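Local atomic coordinates of DUF3863 domain-containing protein (Parabacteroides distasonis, PDB entry 3LM3), a protein that is of unknown function but is probably a carbohydrate-active enzyme, a glycoside hydrolase or a polysaccharide deacetylase. Residues Glu366-Leu371 against Lys414-Ala419; Val427-Leu432 against Asp438-Tyr443; Trp74-Asn79 against Arg89-Tyr94. All blocks are in the same frame, centred on the assembly; numbering follows the deposited sequence. Where two conformers were deposited one is given.

Overall arrangement
Contacts 1 and 2 adjoin each other in the C-terminal part of the chain, their centres about 11 Å apart, while contact 3 lies on the opposite side of the chain's centre, about 39 Å from contact 1 and 49 Å from contact 2, centre to centre. Glu366 ties the first two together: its OE1 meets Lys442 NZ in a salt bridge of 2.9 Å and lies 2.6 Å from Tyr443 OH, a probable hydrogen bond. Phe367 packs against helix 434-443 as well, its CE1 3.6 Å from Tyr443 CD1. Contact 3 belongs to the parallel sheet and helices of the N-terminal part. Bound di(hydroxyethyl)ether is about 11 Å from Gln417's side chain and 12 Å from Ile429's, touching neither.

Contact 1 of 3, residues Glu366-Leu371 against Lys414-Ala419; sequences EFRLAL and KINQKA
A buried polar site, built round the guanidinium of Arg368, joins the antiparallel sheet of the C-terminal part to the type I turn Asn416-Ala419 in the loop that precedes helix 434-443. Arg368 reaches it from strand 367-374 with its CG between the backbone N and the carbonyl carbon (chi1 70°) and the chain extended from there to NE, which carries NH2 to the turn. NH2 stands 3.7 Å from Gln417 NE2 and 3.9 Å from Asn416 ND2. All three are donor nitrogens, so these are contacts of proximity and not bonds. The two amides meet the guanidinium differently: that of Asn416 is nearly parallel to it, with planes 17° apart, whereas that of Gln417 is turned almost perpendicular, at 78°. The positive charge is answered from elsewhere, since NH2 forms salt bridges with Asp386 and Asp185 and NH1 donates to the carbonyl oxygen of Ser187; these partners probably fix the rotation of the guanidinium. On the loop side, Asn416 organises its own backbone. Its OD1 accepts from Lys418 N at 2.9 Å in an Asx turn, the donor standing above the carbonyl plane, and Ala419 N bonds to Asn416 O at 3.0 Å to close the type I turn. Within the sheet, strand 367-374 is an inner strand, paired antiparallel with 357-363 on one side and 383-389 on the other. Trp361 of the former touches both Arg368 and Gln417, and Asp386 of the latter touches Asn416, so the turn is seated against both neighbouring strands.

Contact 2 of 3, residues Val427-Leu432 against Asp438-Tyr443; sequences VLIDKL and DLIRKY
This is a small apolar contact between the loop that carries the 3-10 turn 429-431, with Leu432 just after it, and helix 434-443, close to the C-terminal end of the chain. Ile440, buried on the inner side of the helix, is met by two side chains of the preceding loop. Its CD1 approaches Leu432 CD1 at 3.6 Å, methyl to methyl, the two side chains crossing at about a right angle. The same CD1 lies farther from Ile429, 4.3 Å from its CG1. In Ile440 the CG1 branch is anti to the carbonyl carbon (chi1 -64°), and the chain continues extended through chi2, which sends CD1 out from the helix to the loop. Ile429 and Leu432 are three residues apart and both turn their CB toward the helix; the 3-10 turn brings them together, with Lys431 N bonded to Leu428 O at 2.9 Å and Leu432 N to Ile429 O at 3.2 Å. Asp430 and Lys431, between them, are exposed. Ile440 also touches Phe387 and Phe367, and Ile429 touches Val384, so the apolar cluster extends down to strands 383-389 and 367-374. Only five residues separate the two segments, so the arrangement is that of a local turn-to-helix contact, in which the chain doubles back and a C-terminal amphipathic helix is laid, with its lead-in loop, over an antiparallel beta-sheet.

Contact 3 of 3, residues Trp74-Asn79 against Arg89-Tyr94; sequences WGFTMN and REIRDY
Phe76 and Arg92 make the tight part of this contact between strand 73-76 and helix 86-102, with Phe76 CE2 3.8 Å from Arg92 CG. It is the aliphatic start of the arginine that meets the ring, obliquely; the guanidinium is tilted 53° from the ring plane and goes elsewhere, its NH1 donating to the carbonyl oxygens of Asp83 and Ala80. A bend at chi3 (-60°) turns the polar end off the line of the methylenes. Ile91 adds its CG2 at 4.3 Å from Phe76 CE2, so one corner of the phenyl ring is touched by two successive residues of the helix. Both Trp74 and Phe76 have CG anti to the carbonyl carbon and, as alternate residues of the strand, project to the same side, toward the helix. Against this closer cluster, the Trp74-Tyr94 pair is looser: Trp74 CZ2 comes no nearer than 4.2 Å to Tyr94 CE2, the two side chains crossing at about a right angle. The helix partners Arg92 and Tyr94 are partly exposed, whereas Trp74, Phe76 and Ile91 are buried. Trp74 has NE1 bonded to Asp104, and Val56 and Arg60 of helix 53-64 also lie on it. The strand and helix axes approach to 11.2 Å and run roughly antiparallel, at 146°, as the helix of a beta-alpha-beta crossover from strand 73-76 to its parallel neighbour 105-108. Across the two segments the chemistry is all carbon against carbon: the association rests on apolar burial, while the polar ends of Trp74 and Arg92 are satisfied by residues outside it.

Contact 1 of 3, residues Glu366-Leu371 against Lys414-Ala419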
loop_
_atom_site.group_PDB
_atom_site.type_symbol
_atom_site.label_atom_id
_atom_site.label_comp_id
_atom_site.label_asym_id
_atom_site.label_seq_id
_atom_site.Cartn_x
_atom_site.Cartn_y
_atom_site.Cartn_z
ATOM N N GLU A 366 -18.696 -6.547 3.075
ATOM C CA GLU A 366 -19.792 -6.163 2.201
ATOM C C GLU A 366 -19.785 -4.717 1.716
ATOM O O GLU A 366 -20.433 -4.434 0.724
ATOM C CB GLU A 366 -21.122 -6.543 2.821
ATOM C CG GLU A 366 -21.343 -8.059 2.786
ATOM C CD GLU A 366 -22.725 -8.469 3.282
ATOM O OE1 GLU A 366 -22.987 -8.337 4.490
ATOM O OE2 GLU A 366 -23.523 -8.912 2.439
ATOM N N PHE A 367 -19.074 -3.821 2.403
ATOM C CA PHE A 367 -18.945 -2.441 1.941
ATOM C C PHE A 367 -17.836 -1.706 2.687
ATOM O O PHE A 367 -17.378 -2.143 3.750
ATOM C CB PHE A 367 -20.256 -1.663 2.096
ATOM C CG PHE A 367 -20.722 -1.484 3.526
ATOM C CD1 PHE A 367 -21.555 -2.419 4.126
ATOM C CD2 PHE A 367 -20.352 -0.368 4.265
ATOM C CE1 PHE A 367 -22.011 -2.237 5.440
ATOM C CE2 PHE A 367 -20.786 -0.193 5.584
ATOM C CZ PHE A 367 -21.619 -1.140 6.167
ATOM N N ARG A 368 -17.439 -0.579 2.106
ATOM C CA ARG A 368 -16.759 0.446 2.888
ATOM C C ARG A 368 -17.608 1.697 2.912
ATOM O O ARG A 368 -18.402 1.956 1.995
ATOM C CB ARG A 368 -15.339 0.730 2.361
ATOM C CG ARG A 368 -15.289 1.432 1.013
ATOM C CD ARG A 368 -13.899 1.792 0.553
ATOM N NE ARG A 368 -13.947 2.883 -0.405
ATOM C CZ ARG A 368 -12.907 3.405 -1.025
ATOM N NH1 ARG A 368 -11.698 2.861 -0.918
ATOM N NH2 ARG A 368 -13.064 4.472 -1.777
ATOM N N LEU A 369 -17.390 2.485 3.951
ATOM C CA LEU A 369 -18.153 3.691 4.222
ATOM C C LEU A 369 -17.244 4.717 4.886
ATOM O O LEU A 369 -16.588 4.400 5.857
ATOM C CB LEU A 369 -19.315 3.388 5.165
ATOM C CG LEU A 369 -20.137 4.542 5.743
ATOM C CD1 LEU A 369 -21.022 5.183 4.657
ATOM C CD2 LEU A 369 -21.043 4.044 6.901
ATOM N N ALA A 370 -17.279 5.952 4.375
ATOM C CA ALA A 370 -16.580 7.086 5.006
ATOM C C ALA A 370 -17.548 8.215 5.327
ATOM O O ALA A 370 -18.353 8.619 4.471
ATOM C CB ALA A 370 -15.508 7.636 4.079
ATOM N N LEU A 371 -17.422 8.745 6.538
ATOM C CA LEU A 371 -18.200 9.877 7.005
ATOM C C LEU A 371 -17.215 11.018 7.284
ATOM O O LEU A 371 -16.135 10.786 7.861
ATOM C CB LEU A 371 -18.935 9.510 8.297
ATOM C CG LEU A 371 -19.878 8.314 8.226
ATOM C CD1 LEU A 371 -20.463 8.031 9.629
ATOM C CD2 LEU A 371 -20.969 8.550 7.209
ATOM N N LYS A 414 -21.927 3.366 -5.548
ATOM C CA LYS A 414 -22.891 4.369 -5.033
ATOM C C LYS A 414 -22.303 5.791 -4.861
ATOM O O LYS A 414 -22.723 6.737 -5.537
ATOM C CB LYS A 414 -23.541 3.883 -3.729
ATOM C CG LYS A 414 -24.245 2.516 -3.832
ATOM C CD LYS A 414 -25.177 2.421 -5.063
ATOM C CE LYS A 414 -26.257 1.304 -4.933
ATOM N NZ LYS A 414 -27.426 1.690 -4.067
ATOM N N ILE A 415 -21.349 5.944 -3.950
ATOM C CA ILE A 415 -20.707 7.219 -3.667
ATOM C C ILE A 415 -19.203 6.962 -3.510
ATOM O O ILE A 415 -18.803 6.089 -2.741
ATOM C CB ILE A 415 -21.256 7.867 -2.355
ATOM C CG1 ILE A 415 -22.788 8.079 -2.467
ATOM C CG2 ILE A 415 -20.584 9.202 -2.036
ATOM C CD1 ILE A 415 -23.425 8.710 -1.248
ATOM N N ASN A 416 -18.390 7.759 -4.208
ATOM C CA ASN A 416 -16.930 7.612 -4.134
ATOM C C ASN A 416 -16.280 8.917 -3.686
ATOM O O ASN A 416 -16.624 9.988 -4.182
ATOM C CB ASN A 416 -16.370 7.145 -5.474
ATOM C CG ASN A 416 -14.868 7.253 -5.528
ATOM O OD1 ASN A 416 -14.347 8.296 -5.933
ATOM N ND2 ASN A 416 -14.176 6.222 -5.036
ATOM N N GLN A 417 -15.295 8.808 -2.788
ATOM C CA GLN A 417 -14.661 9.966 -2.137
ATOM C C GLN A 417 -14.034 10.976 -3.078
ATOM O O GLN A 417 -13.945 12.144 -2.721
ATOM C CB GLN A 417 -13.621 9.500 -1.129
ATOM C CG GLN A 417 -12.403 8.812 -1.758
ATOM C CD GLN A 417 -11.437 8.256 -0.726
ATOM O OE1 GLN A 417 -11.334 8.795 0.379
ATOM N NE2 GLN A 417 -10.695 7.198 -1.093
ATOM N N LYS A 418 -13.593 10.558 -4.267
ATOM C CA LYS A 418 -12.949 11.489 -5.175
ATOM C C LYS A 418 -13.929 12.536 -5.710
ATOM O O LYS A 418 -13.514 13.588 -6.210
ATOM C CB LYS A 418 -12.257 10.745 -6.323
ATOM C CG LYS A 418 -11.306 9.644 -5.883
ATOM C CD LYS A 418 -10.068 10.177 -5.115
ATOM C CE LYS A 418 -9.270 9.045 -4.567
ATOM N NZ LYS A 418 -7.983 9.518 -3.927
ATOM N N ALA A 419 -15.225 12.249 -5.601
ATOM C CA ALA A 419 -16.264 13.268 -5.870
ATOM C C ALA A 419 -16.236 13.776 -7.315
ATOM O O ALA A 419 -16.452 14.979 -7.566
ATOM C CB ALA A 419 -16.166 14.441 -4.882
#

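Contact 2 of 3, residues Val427-Leu432 against Asp438-Tyr443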
loop_
_atom_site.group_PDB
_atom_site.type_symbol
_atom_site.label_atom_id
_atom_site.label_comp_id
_atom_site.label_asym_id
_atom_site.label_seq_id
_atom_site.Cartn_x
_atom_site.Cartn_y
_atom_site.Cartn_z
ATOM N N VAL A 427 -23.719 13.445 1.263
ATOM C CA VAL A 427 -25.108 13.483 1.748
ATOM C C VAL A 427 -25.196 12.897 3.135
ATOM O O VAL A 427 -24.413 12.023 3.499
ATOM C CB VAL A 427 -26.062 12.693 0.851
ATOM C CG1 VAL A 427 -26.116 13.313 -0.545
ATOM C CG2 VAL A 427 -25.674 11.223 0.792
ATOM N N LEU A 428 -26.205 13.318 3.897
ATOM C CA LEU A 428 -26.494 12.691 5.174
ATOM C C LEU A 428 -26.837 11.224 4.969
ATOM O O LEU A 428 -27.417 10.798 3.950
ATOM C CB LEU A 428 -27.673 13.375 5.875
ATOM C CG LEU A 428 -27.522 14.848 6.228
ATOM C CD1 LEU A 428 -28.842 15.339 6.819
ATOM C CD2 LEU A 428 -26.397 15.096 7.208
ATOM N N ILE A 429 -26.500 10.434 5.966
ATOM C CA ILE A 429 -26.709 9.010 5.898
ATOM C C ILE A 429 -28.199 8.664 5.701
ATOM O O ILE A 429 -28.554 7.681 5.039
ATOM C CB ILE A 429 -26.065 8.340 7.148
ATOM C CG1 ILE A 429 -25.641 6.899 6.846
ATOM C CG2 ILE A 429 -26.930 8.478 8.356
ATOM C CD1 ILE A 429 -24.750 6.316 7.936
ATOM N N ASP A 430 -29.086 9.495 6.244
ATOM C CA ASP A 430 -30.531 9.260 6.097
ATOM C C ASP A 430 -31.071 9.631 4.714
ATOM O O ASP A 430 -32.238 9.449 4.452
ATOM C CB ASP A 430 -31.360 9.911 7.228
ATOM C CG ASP A 430 -31.374 11.426 7.185
ATOM O OD1 ASP A 430 -30.786 12.043 6.278
ATOM O OD2 ASP A 430 -31.991 12.020 8.101
ATOM N N LYS A 431 -30.195 10.115 3.823
ATOM C CA LYS A 431 -30.525 10.344 2.426
ATOM C C LYS A 431 -30.180 9.155 1.520
ATOM O O LYS A 431 -30.573 9.136 0.356
ATOM C CB LYS A 431 -29.758 11.564 1.899
ATOM C CG LYS A 431 -30.015 12.832 2.605
ATOM C CD LYS A 431 -31.438 13.261 2.446
ATOM C CE LYS A 431 -31.618 14.711 2.788
ATOM N NZ LYS A 431 -31.215 14.972 4.185
ATOM N N LEU A 432 -29.446 8.172 2.037
ATOM C CA LEU A 432 -29.182 6.965 1.270
ATOM C C LEU A 432 -30.464 6.169 1.053
ATOM O O LEU A 432 -31.400 6.245 1.835
ATOM C CB LEU A 432 -28.139 6.080 1.956
ATOM C CG LEU A 432 -26.783 6.740 2.199
ATOM C CD1 LEU A 432 -25.867 5.722 2.854
ATOM C CD2 LEU A 432 -26.140 7.299 0.903
ATOM N N ASP A 438 -30.070 -0.297 5.140
ATOM C CA ASP A 438 -30.288 -1.605 5.782
ATOM C C ASP A 438 -28.969 -2.366 5.905
ATOM O O ASP A 438 -28.687 -2.955 6.964
ATOM C CB ASP A 438 -31.275 -2.462 4.996
ATOM C CG ASP A 438 -32.710 -1.986 5.132
ATOM O OD1 ASP A 438 -33.068 -1.394 6.185
ATOM O OD2 ASP A 438 -33.438 -2.242 4.159
ATOM N N LEU A 439 -28.179 -2.310 4.837
ATOM C CA LEU A 439 -26.818 -2.913 4.810
ATOM C C LEU A 439 -25.920 -2.275 5.852
ATOM O O LEU A 439 -25.254 -2.976 6.623
ATOM C CB LEU A 439 -26.198 -2.815 3.420
ATOM C CG LEU A 439 -24.837 -3.510 3.216
ATOM C CD1 LEU A 439 -24.994 -5.006 3.503
ATOM C CD2 LEU A 439 -24.269 -3.307 1.825
ATOM N N ILE A 440 -25.924 -0.944 5.925
ATOM C CA ILE A 440 -25.209 -0.264 6.978
ATOM C C ILE A 440 -25.659 -0.682 8.379
ATOM O O ILE A 440 -24.830 -0.962 9.240
ATOM C CB ILE A 440 -25.249 1.288 6.791
ATOM C CG1 ILE A 440 -24.526 1.666 5.502
ATOM C CG2 ILE A 440 -24.638 2.013 7.959
ATOM C CD1 ILE A 440 -24.745 3.099 5.090
ATOM N N ARG A 441 -26.982 -0.703 8.596
ATOM C CA ARG A 441 -27.539 -1.018 9.923
ATOM C C ARG A 441 -27.165 -2.425 10.402
ATOM O O ARG A 441 -26.950 -2.620 11.605
ATOM C CB ARG A 441 -29.068 -0.850 9.953
ATOM C CG ARG A 441 -29.661 -0.927 11.362
ATOM C CD ARG A 441 -31.187 -0.908 11.359
ATOM N NE ARG A 441 -31.703 0.379 10.905
ATOM C CZ ARG A 441 -31.913 1.433 11.689
ATOM N NH1 ARG A 441 -31.659 1.370 12.993
ATOM N NH2 ARG A 441 -32.381 2.556 11.165
ATOM N N LYS A 442 -27.059 -3.362 9.465
ATOM C CA LYS A 442 -26.601 -4.740 9.700
ATOM C C LYS A 442 -25.256 -4.793 10.400
ATOM O O LYS A 442 -25.019 -5.661 11.243
ATOM C CB LYS A 442 -26.494 -5.477 8.362
ATOM C CG LYS A 442 -25.929 -6.900 8.417
ATOM C CD LYS A 442 -25.949 -7.533 7.036
ATOM C CE LYS A 442 -25.200 -8.861 6.984
ATOM N NZ LYS A 442 -25.374 -9.508 5.650
ATOM N N TYR A 443 -24.358 -3.879 10.027
ATOM C CA TYR A 443 -23.054 -3.813 10.649
ATOM C C TYR A 443 -22.924 -2.755 11.735
ATOM O O TYR A 443 -22.282 -3.005 12.759
ATOM C CB TYR A 443 -21.979 -3.589 9.571
ATOM C CG TYR A 443 -21.720 -4.768 8.689
ATOM C CD1 TYR A 443 -22.506 -5.021 7.593
ATOM C CD2 TYR A 443 -20.649 -5.642 8.945
ATOM C CE1 TYR A 443 -22.287 -6.101 6.785
ATOM C CE2 TYR A 443 -20.411 -6.721 8.140
ATOM C CZ TYR A 443 -21.229 -6.966 7.054
ATOM O OH TYR A 443 -21.018 -8.023 6.208
#

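Contact 3 of 3, residues Trp74-Asn79 against Arg89-Tyr94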
loop_
_atom_site.group_PDB
_atom_site.type_symbol
_atom_site.label_atom_id
_atom_site.label_comp_id
_atom_site.label_asym_id
_atom_site.label_seq_id
_atom_site.Cartn_x
_atom_site.Cartn_y
_atom_site.Cartn_z
ATOM N N TRP A 74 13.062 -6.206 -0.045
ATOM C CA TRP A 74 13.727 -5.680 -1.239
ATOM C C TRP A 74 12.921 -6.111 -2.435
ATOM O O TRP A 74 12.684 -7.306 -2.635
ATOM C CB TRP A 74 15.123 -6.269 -1.334
ATOM C CG TRP A 74 16.043 -5.894 -0.212
ATOM C CD1 TRP A 74 16.355 -6.664 0.888
ATOM C CD2 TRP A 74 16.813 -4.682 -0.077
ATOM N NE1 TRP A 74 17.259 -5.998 1.677
ATOM C CE2 TRP A 74 17.554 -4.781 1.104
ATOM C CE3 TRP A 74 16.925 -3.504 -0.853
ATOM C CZ2 TRP A 74 18.417 -3.773 1.537
ATOM C CZ3 TRP A 74 17.790 -2.509 -0.428
ATOM C CH2 TRP A 74 18.528 -2.637 0.756
ATOM N N GLY A 75 12.496 -5.168 -3.247
ATOM C CA GLY A 75 11.720 -5.476 -4.419
ATOM C C GLY A 75 12.446 -5.043 -5.676
ATOM O O GLY A 75 12.828 -3.874 -5.803
ATOM N N PHE A 76 12.635 -5.972 -6.620
ATOM C CA PHE A 76 13.379 -5.715 -7.859
ATOM C C PHE A 76 12.475 -5.789 -9.078
ATOM O O PHE A 76 11.687 -6.723 -9.217
ATOM C CB PHE A 76 14.430 -6.805 -8.078
ATOM C CG PHE A 76 15.629 -6.750 -7.149
ATOM C CD1 PHE A 76 15.554 -7.151 -5.831
ATOM C CD2 PHE A 76 16.840 -6.324 -7.635
ATOM C CE1 PHE A 76 16.693 -7.104 -5.014
ATOM C CE2 PHE A 76 17.972 -6.263 -6.818
ATOM C CZ PHE A 76 17.883 -6.640 -5.527
ATOM N N THR A 77 12.654 -4.872 -10.024
ATOM C CA THR A 77 12.056 -5.051 -11.337
ATOM C C THR A 77 12.776 -6.178 -12.110
ATOM O O THR A 77 13.861 -6.607 -11.734
ATOM C CB THR A 77 12.174 -3.805 -12.169
ATOM O OG1 THR A 77 13.564 -3.541 -12.430
ATOM C CG2 THR A 77 11.502 -2.640 -11.487
HETATM N N MSE A 78 12.180 -6.633 -13.208
HETATM C CA MSE A 78 12.811 -7.698 -13.976
HETATM C C MSE A 78 14.150 -7.255 -14.490
HETATM O O MSE A 78 15.128 -8.002 -14.418
HETATM C CB MSE A 78 11.931 -8.177 -15.129
HETATM C CG MSE A 78 12.521 -9.395 -15.810
HETATM SE SE MSE A 78 12.354 -11.013 -14.746
HETATM C CE MSE A 78 10.462 -11.353 -15.140
ATOM N N ASN A 79 14.206 -6.037 -15.005
ATOM C CA ASN A 79 15.478 -5.559 -15.556
ATOM C C ASN A 79 16.547 -5.417 -14.473
ATOM O O ASN A 79 17.720 -5.707 -14.727
ATOM C CB ASN A 79 15.259 -4.256 -16.333
ATOM C CG ASN A 79 14.491 -4.477 -17.634
ATOM O OD1 ASN A 79 14.501 -5.587 -18.179
ATOM N ND2 ASN A 79 13.774 -3.458 -18.090
ATOM N N ARG A 89 24.916 -6.122 -10.166
ATOM C CA ARG A 89 25.447 -7.361 -9.584
ATOM C C ARG A 89 25.797 -7.153 -8.100
ATOM O O ARG A 89 25.435 -7.984 -7.249
ATOM C CB ARG A 89 26.657 -7.868 -10.363
ATOM C CG ARG A 89 27.216 -9.175 -9.835
ATOM C CD ARG A 89 28.144 -9.837 -10.858
ATOM N NE ARG A 89 28.944 -8.854 -11.603
ATOM C CZ ARG A 89 29.897 -8.099 -11.063
ATOM N NH1 ARG A 89 30.172 -8.198 -9.762
ATOM N NH2 ARG A 89 30.575 -7.241 -11.820
ATOM N N GLU A 90 26.477 -6.048 -7.799
ATOM C CA GLU A 90 26.860 -5.703 -6.426
ATOM C C GLU A 90 25.650 -5.503 -5.530
ATOM O O GLU A 90 25.619 -5.943 -4.375
ATOM C CB GLU A 90 27.727 -4.436 -6.383
ATOM C CG GLU A 90 29.125 -4.597 -6.960
ATOM C CD GLU A 90 29.919 -3.285 -6.967
ATOM O OE1 GLU A 90 29.339 -2.167 -7.013
ATOM O OE2 GLU A 90 31.150 -3.369 -6.949
ATOM N N ILE A 91 24.630 -4.833 -6.048
ATOM C CA ILE A 91 23.407 -4.642 -5.284
ATOM C C ILE A 91 22.725 -5.977 -5.011
ATOM O O ILE A 91 22.276 -6.222 -3.876
ATOM C CB ILE A 91 22.437 -3.652 -5.990
ATOM C CG1 ILE A 91 23.015 -2.248 -5.902
ATOM C CG2 ILE A 91 21.065 -3.717 -5.359
ATOM C CD1 ILE A 91 22.358 -1.256 -6.916
ATOM N N ARG A 92 22.612 -6.849 -6.009
ATOM C CA ARG A 92 22.016 -8.149 -5.766
ATOM C C ARG A 92 22.812 -8.928 -4.690
ATOM O O ARG A 92 22.220 -9.528 -3.792
ATOM C CB ARG A 92 21.881 -8.989 -7.045
ATOM C CG ARG A 92 20.789 -8.480 -8.016
ATOM C CD ARG A 92 20.527 -9.423 -9.158
ATOM N NE ARG A 92 21.703 -9.657 -9.967
ATOM C CZ ARG A 92 22.059 -8.941 -11.038
ATOM N NH1 ARG A 92 21.343 -7.905 -11.461
ATOM N NH2 ARG A 92 23.153 -9.258 -11.680
ATOM N N ASP A 93 24.137 -8.923 -4.767
ATOM C CA ASP A 93 24.962 -9.649 -3.801
ATOM C C ASP A 93 24.719 -9.102 -2.395
ATOM O O ASP A 93 24.587 -9.872 -1.445
ATOM C CB ASP A 93 26.461 -9.564 -4.139
ATOM C CG ASP A 93 26.868 -10.381 -5.359
ATOM O OD1 ASP A 93 26.099 -11.222 -5.862
ATOM O OD2 ASP A 93 28.012 -10.167 -5.801
ATOM N N TYR A 94 24.624 -7.784 -2.268
ATOM C CA TYR A 94 24.397 -7.169 -0.969
ATOM C C TYR A 94 23.026 -7.530 -0.422
ATOM O O TYR A 94 22.856 -7.840 0.759
ATOM C CB TYR A 94 24.526 -5.643 -1.082
ATOM C CG TYR A 94 24.127 -4.902 0.178
ATOM C CD1 TYR A 94 24.944 -4.911 1.289
ATOM C CD2 TYR A 94 22.929 -4.245 0.276
ATOM C CE1 TYR A 94 24.579 -4.262 2.446
ATOM C CE2 TYR A 94 22.569 -3.589 1.419
ATOM C CZ TYR A 94 23.390 -3.612 2.503
ATOM O OH TYR A 94 23.017 -2.969 3.673
#